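Local atomic coordinates of hemin ABC transporter, periplasmic hemin-binding protein HutB (Vibrio cholerae, PDB entry 5KHL), a protein that probably binds hemin in the periplasm and delivers it to an ABC transporter of the inner membrane for import. Residues 140-145 and 176-181; 243-248 and 263-268. All coordinates share one frame; numbering follows the deposited sequence.

Interaction 1: 140-145 and 176-181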
# COMPACT_ATOMS: atom_id res chain seq x y z
N ALA A 140 12.16 -6.73 -13.75
CA ALA A 140 13.44 -6.61 -13.05
C ALA A 140 13.42 -7.32 -11.69
O ALA A 140 14.35 -8.06 -11.37
CB ALA A 140 13.82 -5.15 -12.87
N LEU A 141 12.34 -7.13 -10.92
CA LEU A 141 12.18 -7.85 -9.66
C LEU A 141 12.08 -9.37 -9.87
O LEU A 141 12.76 -10.16 -9.20
CB LEU A 141 10.94 -7.35 -8.91
CG LEU A 141 11.17 -6.11 -8.04
CD1 LEU A 141 9.87 -5.34 -7.81
CD2 LEU A 141 11.81 -6.46 -6.70
N GLN A 142 11.23 -9.78 -10.81
CA GLN A 142 10.99 -11.19 -11.09
C GLN A 142 12.25 -11.84 -11.68
O GLN A 142 12.55 -12.99 -11.38
CB GLN A 142 9.77 -11.35 -12.02
CG GLN A 142 8.44 -11.16 -11.27
CD GLN A 142 7.19 -11.03 -12.15
OE1 GLN A 142 7.27 -10.65 -13.32
NE2 GLN A 142 6.04 -11.35 -11.59
N ALA A 143 13.02 -11.08 -12.46
CA ALA A 143 14.28 -11.58 -13.01
C ALA A 143 15.24 -12.05 -11.92
O ALA A 143 16.01 -12.97 -12.14
CB ALA A 143 14.96 -10.52 -13.87
N LYS A 144 15.21 -11.42 -10.75
CA LYS A 144 16.14 -11.78 -9.68
C LYS A 144 15.62 -12.92 -8.80
O LYS A 144 16.24 -13.26 -7.80
CB LYS A 144 16.46 -10.56 -8.80
CG LYS A 144 17.14 -9.39 -9.49
CD LYS A 144 17.45 -8.30 -8.46
CE LYS A 144 17.94 -7.00 -9.08
NZ LYS A 144 19.42 -6.89 -9.00
N ARG A 145 14.49 -13.50 -9.16
CA ARG A 145 13.97 -14.61 -8.37
C ARG A 145 14.80 -15.87 -8.55
O ARG A 145 14.92 -16.38 -9.67
CB ARG A 145 12.53 -14.91 -8.74
CG ARG A 145 12.11 -16.33 -8.41
CD ARG A 145 10.64 -16.53 -8.68
NE ARG A 145 10.12 -17.72 -8.02
CZ ARG A 145 9.27 -17.70 -7.00
NH1 ARG A 145 8.84 -16.54 -6.52
NH2 ARG A 145 8.85 -18.84 -6.47
N ILE A 176 5.97 -9.78 -1.32
CA ILE A 176 6.80 -10.94 -1.03
C ILE A 176 7.02 -11.83 -2.29
O ILE A 176 8.14 -12.29 -2.55
CB ILE A 176 6.19 -11.78 0.12
CG1 ILE A 176 6.31 -11.03 1.43
CG2 ILE A 176 6.88 -13.12 0.27
CD1 ILE A 176 5.43 -11.60 2.53
N GLY A 177 5.96 -12.07 -3.05
CA GLY A 177 6.09 -12.80 -4.30
C GLY A 177 7.00 -12.07 -5.28
O GLY A 177 7.88 -12.67 -5.88
N LEU A 178 6.80 -10.75 -5.40
CA LEU A 178 7.58 -9.94 -6.33
C LEU A 178 9.06 -9.85 -5.98
O LEU A 178 9.89 -9.77 -6.88
CB LEU A 178 6.98 -8.53 -6.43
CG LEU A 178 5.70 -8.45 -7.26
CD1 LEU A 178 5.04 -7.10 -7.15
CD2 LEU A 178 6.02 -8.74 -8.72
N ILE A 179 9.41 -9.89 -4.69
CA ILE A 179 10.82 -9.91 -4.34
C ILE A 179 11.40 -11.31 -4.55
O ILE A 179 12.60 -11.53 -4.40
CB ILE A 179 11.09 -9.47 -2.89
CG1 ILE A 179 10.74 -10.59 -1.91
CG2 ILE A 179 10.39 -8.13 -2.58
CD1 ILE A 179 10.45 -10.11 -0.50
N GLY A 180 10.54 -12.26 -4.92
CA GLY A 180 10.98 -13.60 -5.23
C GLY A 180 11.11 -14.47 -4.00
O GLY A 180 11.94 -15.37 -3.95
N ALA A 181 10.28 -14.21 -2.99
CA ALA A 181 10.25 -15.06 -1.83
C ALA A 181 8.96 -15.89 -1.79
O ALA A 181 8.02 -15.63 -2.55
CB ALA A 181 10.40 -14.24 -0.55
O HOH W 1 11.45 -12.02 -7.83
O HOH W 2 6.72 -16.17 -4.73

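Interaction 2: 243-248 and 263-268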
# COMPACT_ATOMS: atom_id res chain seq x y z
N VAL A 243 12.88 -6.53 9.19
CA VAL A 243 13.07 -5.43 8.26
C VAL A 243 11.82 -4.54 8.10
O VAL A 243 10.70 -5.03 7.99
CB VAL A 243 13.48 -5.98 6.87
CG1 VAL A 243 13.65 -4.87 5.87
CG2 VAL A 243 14.76 -6.79 7.00
N ALA A 244 12.04 -3.23 8.08
CA ALA A 244 10.93 -2.28 8.03
C ALA A 244 10.50 -2.02 6.60
O ALA A 244 11.32 -1.81 5.72
CB ALA A 244 11.33 -0.97 8.71
N ILE A 245 9.19 -2.05 6.39
CA ILE A 245 8.64 -1.71 5.09
C ILE A 245 7.66 -0.53 5.26
O ILE A 245 6.85 -0.52 6.16
CB ILE A 245 7.95 -2.96 4.42
CG1 ILE A 245 7.47 -2.64 3.01
CG2 ILE A 245 6.78 -3.49 5.27
CD1 ILE A 245 6.95 -3.86 2.25
N ASP A 246 7.78 0.47 4.39
CA ASP A 246 6.97 1.68 4.50
C ASP A 246 5.49 1.37 4.38
O ASP A 246 5.05 0.79 3.39
CB ASP A 246 7.39 2.68 3.43
CG ASP A 246 6.91 4.10 3.73
OD1 ASP A 246 7.75 4.94 4.12
OD2 ASP A 246 5.70 4.37 3.58
N GLY A 247 4.72 1.79 5.37
CA GLY A 247 3.30 1.49 5.44
C GLY A 247 2.45 2.05 4.31
O GLY A 247 1.36 1.54 4.02
N HIS A 248 2.95 3.10 3.66
CA HIS A 248 2.26 3.72 2.53
C HIS A 248 2.27 2.84 1.29
O HIS A 248 1.45 3.03 0.38
CB HIS A 248 2.89 5.08 2.22
CG HIS A 248 2.63 6.11 3.28
ND1 HIS A 248 3.51 6.34 4.31
CD2 HIS A 248 1.57 6.92 3.49
CE1 HIS A 248 3.01 7.28 5.11
NE2 HIS A 248 1.84 7.64 4.63
N GLN A 263 11.86 -3.65 -4.32
CA GLN A 263 13.25 -3.61 -4.80
C GLN A 263 14.20 -3.46 -3.64
O GLN A 263 15.15 -4.23 -3.49
CB GLN A 263 13.50 -2.46 -5.78
CG GLN A 263 12.72 -2.48 -7.07
CD GLN A 263 13.00 -1.24 -7.92
OE1 GLN A 263 14.15 -0.86 -8.11
NE2 GLN A 263 11.94 -0.61 -8.42
N ARG A 264 13.92 -2.45 -2.81
CA ARG A 264 14.78 -2.13 -1.69
C ARG A 264 14.91 -3.31 -0.74
O ARG A 264 15.98 -3.57 -0.22
CB ARG A 264 14.27 -0.91 -0.92
CG ARG A 264 15.23 -0.49 0.20
CD ARG A 264 14.65 0.61 1.08
NE ARG A 264 13.40 0.18 1.71
CZ ARG A 264 13.33 -0.48 2.85
NH1 ARG A 264 14.43 -0.80 3.52
NH2 ARG A 264 12.15 -0.83 3.33
N ILE A 265 13.82 -4.05 -0.54
CA ILE A 265 13.86 -5.21 0.36
C ILE A 265 14.49 -6.44 -0.31
O ILE A 265 15.20 -7.20 0.34
CB ILE A 265 12.46 -5.55 0.88
CG1 ILE A 265 11.88 -4.35 1.63
CG2 ILE A 265 12.52 -6.75 1.85
CD1 ILE A 265 10.41 -4.43 1.83
N GLN A 266 14.28 -6.63 -1.60
CA GLN A 266 14.91 -7.76 -2.31
C GLN A 266 16.44 -7.69 -2.24
O GLN A 266 17.12 -8.71 -2.15
CB GLN A 266 14.45 -7.81 -3.78
CG GLN A 266 14.98 -8.99 -4.56
CD GLN A 266 14.48 -9.01 -6.02
OE1 GLN A 266 14.74 -8.09 -6.79
NE2 GLN A 266 13.76 -10.07 -6.39
N THR A 267 16.96 -6.48 -2.28
CA THR A 267 18.39 -6.25 -2.16
C THR A 267 18.86 -6.71 -0.78
O THR A 267 20.00 -7.18 -0.61
CB THR A 267 18.72 -4.75 -2.39
OG1 THR A 267 18.46 -4.41 -3.76
CG2 THR A 267 20.18 -4.45 -2.07
N LEU A 268 17.99 -6.59 0.22
CA LEU A 268 18.34 -7.03 1.58
C LEU A 268 18.25 -8.55 1.71
O LEU A 268 19.07 -9.16 2.41
CB LEU A 268 17.42 -6.37 2.61
CG LEU A 268 17.52 -4.84 2.62
CD1 LEU A 268 16.42 -4.21 3.45
CD2 LEU A 268 18.89 -4.41 3.13

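Interaction 1: 140-145 and 176-181
Leu-141 lays its CB against the carbonyl oxygen of Leu-178, 3.3 Å from CB to O, and its CD2 reaches on toward CA of Ile-179. Gln-142 slants across Leu-178, with Gln-142 NE2 3.9 Å from Leu-178 CD2. No direct hydrogen bond joins the two segments; water supplies the polar links. One molecule donates to both Leu-141 O (2.7 Å) and Leu-178 O (2.9 Å), so two carbonyls at the ends of neighbouring helices share it. A second lies at the edge of the Arg-145 guanidinium, in its plane, accepting from NH1 (2.8 Å) and donating to Ala-181 O (2.6 Å). With CG of Arg-145 anti to the backbone N (chi1 157°) and the chain extended as far as NE, NH1 is carried across Gly-180. A Schellman motif follows helix 171-178: Gly-180 is the first residue to leave helical angles, with positive phi (85°), while Gly-180 N bonds to Gly-177 O and Ala-181 N to Ile-176 O. Gly-180 has no side chain, and its CA lies 4.5 Å from CA of Arg-145. Behind the contact, helix 256-269 packs through Ala-262 on both Leu-141 and Ile-179.

Interaction 2: 243-248 and 263-268
The end of strand 242-244 and the loop after it run past helical segment 263-268, the backbones coming nearest at Ile-245 and Ile-265, whose CA atoms are 7.9 Å apart. The polar link is a single hydrogen bond from Arg-264 NH2 to Ala-244 O, 2.7 Å long with an N-H...O angle of 155°. The donor lies in the carbonyl plane and the oxygen close to the guanidinium plane, so the group meets the backbone edge-on. Arg-264 reaches it by a bend at chi3 (60°), which folds the end of an otherwise extended chain over to the strand. Glu-261 fixes the same end from within the helix, its OE1 pairing with Arg-264 NH2 and also accepting from Asp-246 N, the first residue of an Asx turn.

The apolar part packs helix 256-269 against strand 242-244, an outermost strand of the mixed five-stranded sheet in the C-terminal lobe of this periplasmic binding protein. Ile-245 and Ile-265 cross at about a right angle, and Ile-265 CD1 sits against CB, CG1 and CD1 of Ile-245, closest to CD1 at 3.5 Å and only slightly farther from CG1 at 3.6 Å. Farther along the helix, Val-243 CG1 touches Leu-268 CD1 at 3.7 Å; a chi1 of 179° turns CG1 away from the backbone N of Val-243 and toward the leucine. Met-207 and Leu-209 of the adjacent strand pack on both Val-243 and Ile-265, continuing the apolar layer beneath the helix.

How the interactions relate
Interactions 1 and 2 follow one another along the chain, with centres about 13 Å apart, and they meet at helix 256-269. This helix faces the sheet through Ile-265 and the ends of helices 125-143 and 171-178 through Gln-266. The amide NE2 of Gln-266 probably donates to Ile-179 O (2.7 Å) and to Leu-141 O (3.0 Å), one carbonyl from each segment of interaction 1; Leu-141 O also takes the bridging water. Beside it, Leu-141 CD2 packs 3.7 Å from Gln-263 N. The two contacts thus form successive layers, helix ends over helix over sheet edge.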